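Local atomic coordinates of sweet protein mabinlin-2 chain B (Capparis masaikai, PDB entry 2DS2), a protein that stores nutrients in the seed as a heat-stable 2S albumin and also elicits a sweet taste. Residues P24-A29 with G65-R70; A29-L34 with R47-A52. All blocks are in the same frame, centred on the assembly; numbering follows the deposited sequence.

Contact 1: residues P24-A29 with G65-R70; sequences PVLRQA and GACPFR
Arg27 lays its aliphatic chain over one face of the Phe69 ring, the main packing between helix 22-36 and the tail 65-70. CD makes a CH-pi contact, 3.7 Å from the ring centroid and 27° off the normal, displaced toward the rim on the CG side. Two torsions put it there: CG stands anti to the backbone N, and the bend at chi2 (67°) folds CD onto the ring. The guanidinium does not stack; its plane is turned 66° from the ring, with Phe69 CB at its edge. The ring's own edge meets the helix through Leu26, whose CB lies 4.0 Å from Phe69 CE2.

The other apolar touch is Leu26 CD1 on Cys67 SG at 4.2 Å. That sulfur is bonded to Cys23 SG, a disulfide tying the tail to the start of helix 22-36, while Leu55 and Pro56 of helix 42-58 also pack on Leu26.

The polar end is looser. Arg27 NE comes within 3.0 Å of the carbonyl O of Arg70, and also 3.3 Å from Arg70 NH1. In this second approach two donors meet with their guanidinium planes nearly perpendicular, but the Arg70 side chain is poorly ordered, which leaves the meeting doubtful.

Helices linked by disulfides, with the C-terminal tail tied back onto them, belong to the cysteine-rich helical fold of the 2S albumins, members of the prolamin clan; the Arg27-Phe69 packing is this chain's own detail.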
loop_
_atom_site.group_PDB
_atom_site.type_symbol
_atom_site.label_atom_id
_atom_site.label_comp_id
_atom_site.label_asym_id
_atom_site.label_seq_id
_atom_site.Cartn_x
_atom_site.Cartn_y
_atom_site.Cartn_z
ATOM N N PRO B 24 -6.420 5.662 2.949
ATOM C CA PRO B 24 -5.485 6.787 3.001
ATOM C C PRO B 24 -4.035 6.386 3.326
ATOM O O PRO B 24 -3.102 6.974 2.777
ATOM C CB PRO B 24 -6.104 7.727 4.043
ATOM C CG PRO B 24 -7.159 6.908 4.736
ATOM C CD PRO B 24 -7.657 5.971 3.684
ATOM N N VAL B 25 -3.830 5.395 4.192
ATOM C CA VAL B 25 -2.450 4.996 4.485
ATOM C C VAL B 25 -1.854 4.216 3.319
ATOM O O VAL B 25 -0.648 4.280 3.085
ATOM C CB VAL B 25 -2.310 4.157 5.785
ATOM C CG1 VAL B 25 -2.879 4.933 6.967
ATOM C CG2 VAL B 25 -2.974 2.796 5.624
ATOM N N LEU B 26 -2.688 3.483 2.585
ATOM C CA LEU B 26 -2.193 2.733 1.434
ATOM C C LEU B 26 -1.823 3.702 0.318
ATOM O O LEU B 26 -0.884 3.462 -0.446
ATOM C CB LEU B 26 -3.244 1.723 0.947
ATOM C CG LEU B 26 -3.303 0.441 1.789
ATOM C CD1 LEU B 26 -4.480 -0.445 1.358
ATOM C CD2 LEU B 26 -1.995 -0.313 1.613
ATOM N N ARG B 27 -2.567 4.798 0.209
ATOM C CA ARG B 27 -2.252 5.795 -0.805
ATOM C C ARG B 27 -0.861 6.353 -0.475
ATOM O O ARG B 27 -0.030 6.546 -1.363
ATOM C CB ARG B 27 -3.278 6.926 -0.768
ATOM C CG ARG B 27 -3.095 7.980 -1.848
ATOM C CD ARG B 27 -3.377 7.404 -3.224
ATOM N NE ARG B 27 -3.537 8.448 -4.232
ATOM C CZ ARG B 27 -2.599 9.334 -4.545
ATOM N NH1 ARG B 27 -1.426 9.308 -3.929
ATOM N NH2 ARG B 27 -2.834 10.249 -5.477
ATOM N N GLN B 28 -0.620 6.595 0.811
ATOM C CA GLN B 28 0.663 7.136 1.252
ATOM C C GLN B 28 1.790 6.132 1.065
ATOM O O GLN B 28 2.926 6.513 0.765
ATOM C CB GLN B 28 0.586 7.571 2.718
ATOM C CG GLN B 28 -0.366 8.736 2.947
ATOM C CD GLN B 28 0.060 9.995 2.208
ATOM O OE1 GLN B 28 -0.770 10.842 1.872
ATOM N NE2 GLN B 28 1.360 10.129 1.963
ATOM N N ALA B 29 1.487 4.852 1.245
ATOM C CA ALA B 29 2.506 3.823 1.059
ATOM C C ALA B 29 2.869 3.791 -0.418
ATOM O O ALA B 29 4.030 3.665 -0.789
ATOM C CB ALA B 29 1.985 2.464 1.509
ATOM N N GLY B 65 -13.074 -2.972 0.075
ATOM C CA GLY B 65 -12.654 -3.525 -1.195
ATOM C C GLY B 65 -11.456 -2.756 -1.710
ATOM O O GLY B 65 -10.808 -2.022 -0.960
ATOM N N ALA B 66 -11.158 -2.923 -2.992
ATOM C CA ALA B 66 -10.033 -2.228 -3.601
ATOM C C ALA B 66 -10.219 -0.718 -3.471
ATOM O O ALA B 66 -11.304 -0.192 -3.736
ATOM C CB ALA B 66 -9.917 -2.622 -5.067
ATOM N N CYS B 67 -9.164 -0.024 -3.050
ATOM C CA CYS B 67 -9.211 1.423 -2.892
ATOM C C CYS B 67 -9.226 2.057 -4.274
ATOM O O CYS B 67 -8.371 1.773 -5.107
ATOM C CB CYS B 67 -7.989 1.928 -2.121
ATOM S SG CYS B 67 -7.826 1.287 -0.427
ATOM N N PRO B 68 -10.210 2.920 -4.540
ATOM C CA PRO B 68 -10.267 3.553 -5.857
ATOM C C PRO B 68 -9.427 4.819 -5.981
ATOM O O PRO B 68 -9.689 5.642 -6.856
ATOM C CB PRO B 68 -11.754 3.834 -6.025
ATOM C CG PRO B 68 -12.154 4.212 -4.634
ATOM C CD PRO B 68 -11.456 3.156 -3.788
ATOM N N PHE B 69 -8.418 4.982 -5.127
ATOM C CA PHE B 69 -7.605 6.190 -5.206
ATOM C C PHE B 69 -6.815 6.298 -6.502
ATOM O O PHE B 69 -6.312 5.307 -7.031
ATOM C CB PHE B 69 -6.676 6.340 -3.981
ATOM C CG PHE B 69 -5.799 5.146 -3.694
ATOM C CD1 PHE B 69 -4.883 4.681 -4.628
ATOM C CD2 PHE B 69 -5.851 4.527 -2.449
ATOM C CE1 PHE B 69 -4.026 3.618 -4.326
ATOM C CE2 PHE B 69 -5.003 3.466 -2.137
ATOM C CZ PHE B 69 -4.091 3.011 -3.076
ATOM N N ARG B 70 -6.737 7.525 -7.009
ATOM C CA ARG B 70 -6.045 7.842 -8.252
ATOM C C ARG B 70 -4.525 7.730 -8.161
ATOM O O ARG B 70 -3.949 7.767 -7.075
ATOM C CB ARG B 70 -6.434 9.254 -8.710
ATOM C CG ARG B 70 -6.680 10.236 -7.565
ATOM C CD ARG B 70 -8.058 10.025 -6.940
ATOM N NE ARG B 70 -8.223 10.737 -5.674
ATOM C CZ ARG B 70 -7.576 10.429 -4.554
ATOM N NH1 ARG B 70 -6.715 9.421 -4.538
ATOM N NH2 ARG B 70 -7.792 11.128 -3.447
#

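Contact 2: residues A29-L34 with R47-A52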
loop_
_atom_site.group_PDB
_atom_site.type_symbol
_atom_site.label_atom_id
_atom_site.label_comp_id
_atom_site.label_asym_id
_atom_site.label_seq_id
_atom_site.Cartn_x
_atom_site.Cartn_y
_atom_site.Cartn_z
ATOM N N ALA B 29 1.487 4.852 1.245
ATOM C CA ALA B 29 2.506 3.823 1.059
ATOM C C ALA B 29 2.869 3.791 -0.418
ATOM O O ALA B 29 4.030 3.665 -0.789
ATOM C CB ALA B 29 1.985 2.464 1.509
ATOM N N ALA B 30 1.862 3.914 -1.275
ATOM C CA ALA B 30 2.110 3.908 -2.706
ATOM C C ALA B 30 2.945 5.108 -3.119
ATOM O O ALA B 30 3.870 4.984 -3.909
ATOM C CB ALA B 30 0.785 3.904 -3.464
ATOM N N GLN B 31 2.616 6.278 -2.588
ATOM C CA GLN B 31 3.368 7.473 -2.938
ATOM C C GLN B 31 4.817 7.347 -2.478
ATOM O O GLN B 31 5.726 7.848 -3.141
ATOM C CB GLN B 31 2.728 8.707 -2.309
ATOM C CG GLN B 31 1.435 9.124 -2.984
ATOM C CD GLN B 31 1.609 9.361 -4.477
ATOM O OE1 GLN B 31 2.553 10.027 -4.907
ATOM N NE2 GLN B 31 0.691 8.823 -5.276
ATOM N N GLN B 32 5.025 6.679 -1.345
ATOM C CA GLN B 32 6.377 6.494 -0.818
ATOM C C GLN B 32 7.203 5.619 -1.739
ATOM O O GLN B 32 8.394 5.865 -1.928
ATOM C CB GLN B 32 6.344 5.884 0.588
ATOM C CG GLN B 32 5.992 6.893 1.666
ATOM C CD GLN B 32 7.015 8.016 1.751
ATOM O OE1 GLN B 32 8.188 7.779 2.038
ATOM N NE2 GLN B 32 6.575 9.240 1.491
ATOM N N VAL B 33 6.577 4.600 -2.318
ATOM C CA VAL B 33 7.307 3.727 -3.229
ATOM C C VAL B 33 7.603 4.497 -4.509
ATOM O O VAL B 33 8.704 4.422 -5.051
ATOM C CB VAL B 33 6.508 2.457 -3.575
ATOM C CG1 VAL B 33 7.296 1.616 -4.592
ATOM C CG2 VAL B 33 6.239 1.655 -2.313
ATOM N N LEU B 34 6.623 5.257 -4.987
ATOM C CA LEU B 34 6.800 6.050 -6.202
ATOM C C LEU B 34 7.956 7.031 -6.025
ATOM O O LEU B 34 8.801 7.180 -6.906
ATOM C CB LEU B 34 5.512 6.834 -6.526
ATOM C CG LEU B 34 5.468 7.725 -7.778
ATOM C CD1 LEU B 34 6.279 8.992 -7.585
ATOM C CD2 LEU B 34 5.974 6.933 -8.974
ATOM N N ARG B 47 1.016 -0.784 -12.068
ATOM C CA ARG B 47 1.098 -1.961 -11.214
ATOM C C ARG B 47 1.334 -1.576 -9.759
ATOM O O ARG B 47 0.816 -2.212 -8.851
ATOM C CB ARG B 47 2.210 -2.893 -11.702
ATOM C CG ARG B 47 1.737 -3.924 -12.728
ATOM C CD ARG B 47 2.552 -3.884 -14.003
ATOM N NE ARG B 47 3.961 -4.203 -13.792
ATOM C CZ ARG B 47 4.887 -4.122 -14.742
ATOM N NH1 ARG B 47 6.151 -4.424 -14.477
ATOM N NH2 ARG B 47 4.547 -3.737 -15.962
ATOM N N LEU B 48 2.126 -0.532 -9.552
ATOM C CA LEU B 48 2.411 -0.061 -8.199
ATOM C C LEU B 48 1.088 0.273 -7.508
ATOM O O LEU B 48 0.770 -0.262 -6.443
ATOM C CB LEU B 48 3.299 1.185 -8.269
ATOM C CG LEU B 48 3.763 1.869 -6.977
ATOM C CD1 LEU B 48 4.839 2.880 -7.330
ATOM C CD2 LEU B 48 2.606 2.579 -6.292
ATOM N N PHE B 49 0.311 1.152 -8.129
ATOM C CA PHE B 49 -0.967 1.553 -7.552
ATOM C C PHE B 49 -2.007 0.438 -7.501
ATOM O O PHE B 49 -2.837 0.406 -6.587
ATOM C CB PHE B 49 -1.495 2.781 -8.289
ATOM C CG PHE B 49 -0.800 4.048 -7.894
ATOM C CD1 PHE B 49 -1.195 4.740 -6.755
ATOM C CD2 PHE B 49 0.296 4.513 -8.615
ATOM C CE1 PHE B 49 -0.511 5.878 -6.335
ATOM C CE2 PHE B 49 0.989 5.649 -8.203
ATOM C CZ PHE B 49 0.584 6.332 -7.061
ATOM N N ASP B 50 -1.971 -0.473 -8.470
ATOM C CA ASP B 50 -2.904 -1.598 -8.453
ATOM C C ASP B 50 -2.621 -2.426 -7.209
ATOM O O ASP B 50 -3.542 -2.846 -6.507
ATOM C CB ASP B 50 -2.726 -2.482 -9.690
ATOM C CG ASP B 50 -3.518 -1.988 -10.873
ATOM O OD1 ASP B 50 -3.366 -2.565 -11.971
ATOM O OD2 ASP B 50 -4.297 -1.027 -10.703
ATOM N N ALA B 51 -1.338 -2.660 -6.946
ATOM C CA ALA B 51 -0.919 -3.439 -5.788
ATOM C C ALA B 51 -1.420 -2.794 -4.497
ATOM O O ALA B 51 -1.984 -3.471 -3.636
ATOM C CB ALA B 51 0.609 -3.563 -5.763
ATOM N N ALA B 52 -1.216 -1.487 -4.371
ATOM C CA ALA B 52 -1.647 -0.761 -3.180
ATOM C C ALA B 52 -3.159 -0.812 -3.023
ATOM O O ALA B 52 -3.666 -1.146 -1.954
ATOM C CB ALA B 52 -1.176 0.696 -3.246
#
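Leu48 holds CG anti to its backbone N (chi1 -179°), which sends its two methyls across to Ala30, Val33 and Leu34, while Phe49 brings its ring beside the same helix. The two helices, 22-36 and 42-58, form an antiparallel pair in the 2S albumin bundle; the axes of the short segments approach to 9.6 Å, with 154° between their directions.

Ala30 CB sits among three partners: Leu48 CD2 at 3.6 Å, Phe49 CE1, and Ala52 CB at 3.8 Å, where methyl meets methyl. The other Leu48 branch, CD1, reaches Val33 CG1 at 3.9 Å, the two side chains running alongside each other and pointing opposite ways, and it also touches Leu34 CB. Leu48 CD2 lies over one face of the neighbouring Phe49 ring as well, so leucine and ring pack together against Ala30.

With an alanine in place of Phe49, Ala30 CB would probably lose its ring partner and the Gln31 amide the ring edge it rests against. Ile39 packs on Leu34 and Leu48, and Ala71 on Phe49.

Gln31 starts out pointing away, but its bend at chi2 (-56°) brings the amide back: NE2 sits at the ring edge, in the ring plane, 3.1 Å from Phe49 CZ.

How the contacts relate
The two contacts lie side by side, their centres about 8 Å apart, on successive turns of helix 22-36, with Ala29 common to both. Along the chain the order is 24-29, 29-34, 47-52, 65-70: contact 2 pairs helix 22-36 with helix 42-58, and contact 1 then brings the later tail back to the earlier part of helix 22-36. The tail also meets contact 2 directly, Phe69 CZ packing 3.7 Å from Ala52 CB and Phe69 CE1 close to Phe49 CD1. One continuous apolar layer thus joins both helices and the tail, consistent with the protein's heat stability. This is the B chain, one piece of mabinlin-2; Pro24, Val25 and Ala29 pack against another chain.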